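Local structure of G protein alpha subunit (Entamoeba histolytica, 4FID) at residues P5-K18 / V179-S193. The protein binds guanine nucleotides as the alpha subunit of a heterotrimeric G protein and probably relays signals from membrane receptors by cycling between GDP and GTP. Sequence-based numbering, arbitrary orientation.
Sequences PITVMLLGSGESGK and VSFFSDVDCAIFVTS. With GDP (guanosine-5'-diphosphate), chain C.
V191 lays its two methyls against the P-loop, CG2 against K18 CB and CG1 against the carbonyl O of S16. This is the parallel core of a Ras-like G domain: strand 6-12 runs beside strand 187-193, and the C-terminal end of 6-12 leads into the loop that wraps the GDP phosphates. The backbones pair in parallel register from V8 with C187 to L11 with F190: C187 N gives to T7 O, M9 N to C187 O (2.9 Å), I189 N to M9 O, L11 N to I189 O and V191 N to L11 O, the last nearly straight at 173°. The other edge of strand 6-12 pairs with strand 162-167.

On the face toward helix 312-332, V8 CG1 meets I189 CD1 at 3.7 Å, and L10 lies alongside I189, pointing the same way, with CD2 3.6 Å from I189 CB. On the opposite face the selenomethionine M9 extends with CG anti to the backbone N (chi1 178°), then bends at chi3, which brings CE within 3.5 Å of F182 CD1; V185 CG1 packs on M9 CB. L11 CD1 reaches V179 CG2, crossing it at about a right angle, while F190 packs against helix 209-222.

At the start of strand 6-12, T7 N donates to D186 OD2 on its anti side (3.0 Å), 24° out of the carboxylate plane. At the nucleotide end, E15 N donates to GDP O2B, and K18 NZ, salt-bridged to D167, makes a weak bond to O3B. S16 OG donates to S13 O from above the plane of that carbonyl, and one water joins E15 O to S193 OG, 2.7 Å from that hydroxyl.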
# COMPACT_ATOMS: atom_id res chain seq x y z
N PRO A 5 3.93 26.67 -3.65
CA PRO A 5 3.03 25.51 -3.65
C PRO A 5 2.72 25.00 -2.24
O PRO A 5 3.53 25.18 -1.33
CB PRO A 5 3.82 24.45 -4.42
CG PRO A 5 5.25 24.81 -4.14
CD PRO A 5 5.28 26.31 -4.13
N ILE A 6 1.55 24.39 -2.08
CA ILE A 6 1.22 23.71 -0.84
C ILE A 6 2.04 22.41 -0.75
O ILE A 6 2.05 21.58 -1.67
CB ILE A 6 -0.28 23.37 -0.77
CG1 ILE A 6 -1.11 24.64 -0.84
CG2 ILE A 6 -0.59 22.59 0.52
CD1 ILE A 6 -2.58 24.41 -0.56
N THR A 7 2.74 22.26 0.37
CA THR A 7 3.63 21.14 0.54
C THR A 7 3.03 20.02 1.39
O THR A 7 2.50 20.24 2.47
CB THR A 7 4.96 21.61 1.12
OG1 THR A 7 5.61 22.42 0.13
CG2 THR A 7 5.86 20.43 1.47
N VAL A 8 3.14 18.80 0.89
CA VAL A 8 2.57 17.65 1.55
C VAL A 8 3.63 16.58 1.64
O VAL A 8 4.30 16.28 0.66
CB VAL A 8 1.41 17.09 0.73
CG1 VAL A 8 0.89 15.83 1.37
CG2 VAL A 8 0.31 18.13 0.59
N MSE A 9 3.77 16.02 2.83
CA MSE A 9 4.79 15.01 3.09
C MSE A 9 4.13 13.68 3.43
O MSE A 9 3.31 13.62 4.35
CB MSE A 9 5.68 15.47 4.24
CG MSE A 9 6.73 14.47 4.63
SE MSE A 9 8.01 15.10 6.00
CE MSE A 9 9.18 16.24 4.91
N LEU A 10 4.46 12.62 2.68
CA LEU A 10 3.96 11.29 2.99
C LEU A 10 4.93 10.53 3.87
O LEU A 10 6.09 10.34 3.50
CB LEU A 10 3.73 10.47 1.72
CG LEU A 10 2.54 10.87 0.84
CD1 LEU A 10 2.38 9.87 -0.27
CD2 LEU A 10 1.26 10.97 1.66
N LEU A 11 4.45 10.10 5.03
CA LEU A 11 5.18 9.20 5.93
C LEU A 11 4.46 7.87 6.08
O LEU A 11 3.27 7.79 5.88
CB LEU A 11 5.34 9.80 7.33
CG LEU A 11 6.36 10.92 7.65
CD1 LEU A 11 7.63 10.84 6.84
CD2 LEU A 11 5.74 12.29 7.51
N GLY A 12 5.18 6.84 6.48
CA GLY A 12 4.51 5.62 6.86
C GLY A 12 5.50 4.55 7.16
O GLY A 12 6.67 4.76 6.99
N SER A 13 5.01 3.40 7.62
CA SER A 13 5.84 2.21 7.73
C SER A 13 5.96 1.57 6.36
O SER A 13 5.54 2.15 5.35
CB SER A 13 5.22 1.21 8.71
OG SER A 13 5.18 1.78 10.01
N GLY A 14 6.54 0.38 6.33
CA GLY A 14 6.69 -0.34 5.09
C GLY A 14 5.45 -1.15 4.78
O GLY A 14 4.85 -1.76 5.67
N GLU A 15 5.07 -1.15 3.50
CA GLU A 15 3.89 -1.88 3.04
C GLU A 15 2.63 -1.27 3.62
O GLU A 15 1.67 -1.97 3.89
CB GLU A 15 3.97 -3.36 3.39
CG GLU A 15 4.54 -4.23 2.28
CD GLU A 15 5.31 -5.41 2.83
OE1 GLU A 15 5.19 -6.53 2.27
OE2 GLU A 15 6.04 -5.21 3.83
N SER A 16 2.66 0.04 3.81
CA SER A 16 1.48 0.77 4.19
C SER A 16 0.73 1.20 2.93
O SER A 16 -0.42 1.62 2.99
CB SER A 16 1.91 2.00 4.96
OG SER A 16 2.97 2.64 4.29
N GLY A 17 1.40 1.07 1.79
CA GLY A 17 0.87 1.54 0.53
C GLY A 17 1.08 3.02 0.27
O GLY A 17 0.42 3.60 -0.59
N LYS A 18 2.00 3.66 1.00
CA LYS A 18 2.18 5.11 0.82
C LYS A 18 2.77 5.45 -0.55
O LYS A 18 2.49 6.52 -1.12
CB LYS A 18 2.98 5.72 1.97
CG LYS A 18 4.39 6.13 1.66
CD LYS A 18 5.15 6.50 2.96
CE LYS A 18 6.49 5.78 3.05
NZ LYS A 18 7.06 5.53 1.68
N VAL A 179 12.83 14.15 7.57
CA VAL A 179 11.74 14.90 8.18
C VAL A 179 12.19 16.31 8.58
O VAL A 179 11.48 17.28 8.30
CB VAL A 179 11.15 14.17 9.40
CG1 VAL A 179 10.43 15.18 10.28
CG2 VAL A 179 10.20 13.06 8.97
N SER A 180 13.36 16.42 9.21
CA SER A 180 13.88 17.70 9.68
C SER A 180 14.63 18.51 8.63
O SER A 180 15.06 19.64 8.90
CB SER A 180 14.79 17.50 10.90
OG SER A 180 15.96 16.77 10.57
N PHE A 181 14.81 17.94 7.44
CA PHE A 181 15.52 18.63 6.37
C PHE A 181 14.56 19.55 5.67
O PHE A 181 14.90 20.70 5.36
CB PHE A 181 16.15 17.61 5.42
CG PHE A 181 16.50 18.17 4.06
CD1 PHE A 181 15.56 18.20 3.05
CD2 PHE A 181 17.78 18.60 3.79
CE1 PHE A 181 15.89 18.68 1.79
CE2 PHE A 181 18.12 19.09 2.54
CZ PHE A 181 17.18 19.11 1.54
N PHE A 182 13.34 19.06 5.45
CA PHE A 182 12.31 19.85 4.79
C PHE A 182 11.67 20.88 5.73
O PHE A 182 11.13 20.55 6.79
CB PHE A 182 11.25 18.92 4.17
CG PHE A 182 11.77 18.13 3.02
CD1 PHE A 182 12.11 16.80 3.17
CD2 PHE A 182 11.97 18.74 1.78
CE1 PHE A 182 12.63 16.08 2.11
CE2 PHE A 182 12.49 18.03 0.71
CZ PHE A 182 12.82 16.69 0.88
N SER A 183 11.78 22.15 5.33
CA SER A 183 11.23 23.25 6.10
C SER A 183 9.88 23.70 5.55
O SER A 183 9.63 23.62 4.34
CB SER A 183 12.20 24.44 6.13
OG SER A 183 13.26 24.24 7.05
N ASP A 184 9.00 24.16 6.45
CA ASP A 184 7.73 24.75 6.04
C ASP A 184 6.83 23.73 5.34
O ASP A 184 6.33 23.98 4.24
CB ASP A 184 7.97 25.96 5.12
CG ASP A 184 8.72 27.09 5.82
OD1 ASP A 184 8.54 27.27 7.05
OD2 ASP A 184 9.47 27.82 5.14
N VAL A 185 6.63 22.58 5.99
CA VAL A 185 5.69 21.58 5.48
C VAL A 185 4.28 21.92 5.95
O VAL A 185 4.05 22.07 7.15
CB VAL A 185 6.10 20.16 5.90
CG1 VAL A 185 5.02 19.16 5.55
CG2 VAL A 185 7.41 19.78 5.24
N ASP A 186 3.34 22.04 5.03
CA ASP A 186 2.00 22.48 5.39
C ASP A 186 1.17 21.34 5.97
O ASP A 186 0.34 21.55 6.87
CB ASP A 186 1.29 23.14 4.21
CG ASP A 186 2.07 24.33 3.67
OD1 ASP A 186 2.48 25.18 4.50
OD2 ASP A 186 2.31 24.40 2.45
N CYS A 187 1.42 20.14 5.46
CA CYS A 187 0.65 18.97 5.83
C CYS A 187 1.49 17.70 5.83
O CYS A 187 2.26 17.44 4.92
CB CYS A 187 -0.53 18.82 4.86
SG CYS A 187 -1.46 17.31 5.09
N ALA A 188 1.33 16.91 6.89
CA ALA A 188 1.99 15.63 6.98
C ALA A 188 0.93 14.54 6.91
O ALA A 188 0.01 14.52 7.70
CB ALA A 188 2.77 15.55 8.28
N ILE A 189 1.02 13.66 5.93
CA ILE A 189 0.06 12.57 5.82
C ILE A 189 0.70 11.24 6.25
O ILE A 189 1.65 10.77 5.63
CB ILE A 189 -0.47 12.46 4.38
CG1 ILE A 189 -1.13 13.78 3.96
CG2 ILE A 189 -1.45 11.29 4.25
CD1 ILE A 189 -1.89 13.71 2.64
N PHE A 190 0.18 10.64 7.32
CA PHE A 190 0.68 9.35 7.77
C PHE A 190 -0.18 8.22 7.22
O PHE A 190 -1.39 8.18 7.45
CB PHE A 190 0.74 9.28 9.31
CG PHE A 190 1.25 7.97 9.84
CD1 PHE A 190 2.61 7.67 9.82
CD2 PHE A 190 0.37 7.03 10.37
CE1 PHE A 190 3.09 6.46 10.32
CE2 PHE A 190 0.84 5.80 10.86
CZ PHE A 190 2.21 5.52 10.84
N VAL A 191 0.45 7.31 6.48
CA VAL A 191 -0.25 6.17 5.91
C VAL A 191 0.05 4.92 6.70
O VAL A 191 1.22 4.66 7.07
CB VAL A 191 0.19 5.92 4.46
CG1 VAL A 191 -0.79 4.92 3.77
CG2 VAL A 191 0.30 7.21 3.70
N THR A 192 -0.99 4.13 6.94
CA THR A 192 -0.83 2.85 7.61
C THR A 192 -1.77 1.79 7.01
O THR A 192 -2.86 2.09 6.52
CB THR A 192 -1.00 2.97 9.15
OG1 THR A 192 -0.56 1.76 9.79
CG2 THR A 192 -2.47 3.26 9.52
N SER A 193 -1.31 0.56 7.03
CA SER A 193 -2.05 -0.55 6.48
C SER A 193 -2.95 -1.10 7.56
O SER A 193 -2.49 -1.45 8.64
CB SER A 193 -1.07 -1.63 6.03
OG SER A 193 -1.75 -2.70 5.39
PB GDP C . 5.64 1.66 0.59
O1B GDP C . 6.59 1.93 -0.55
O2B GDP C . 6.40 0.99 1.71
O3B GDP C . 5.10 2.99 1.06
O3A GDP C . 4.41 0.69 0.16
PA GDP C . 3.99 0.34 -1.38
O1A GDP C . 3.25 1.49 -2.03
O2A GDP C . 5.21 -0.04 -2.20
O5' GDP C . 3.04 -0.96 -1.23
C5' GDP C . 3.38 -2.18 -1.90
C4' GDP C . 2.14 -2.98 -2.33
O4' GDP C . 0.96 -2.62 -1.59
C3' GDP C . 1.82 -2.81 -3.81
O3' GDP C . 1.79 -4.10 -4.46
C2' GDP C . 0.46 -2.13 -3.84
O2' GDP C . -0.32 -2.55 -4.98
C1' GDP C . -0.15 -2.54 -2.49
N9 GDP C . -1.20 -1.59 -2.01
C8 GDP C . -1.04 -0.33 -1.56
N7 GDP C . -2.24 0.22 -1.20
C5 GDP C . -3.19 -0.71 -1.42
C6 GDP C . -4.66 -0.80 -1.27
O6 GDP C . -5.33 0.15 -0.83
N1 GDP C . -5.27 -1.94 -1.63
C2 GDP C . -4.58 -3.00 -2.10
N2 GDP C . -5.26 -4.12 -2.43
N3 GDP C . -3.23 -2.99 -2.26
C4 GDP C . -2.50 -1.90 -1.95
O HOH W 1 -0.03 -4.59 4.53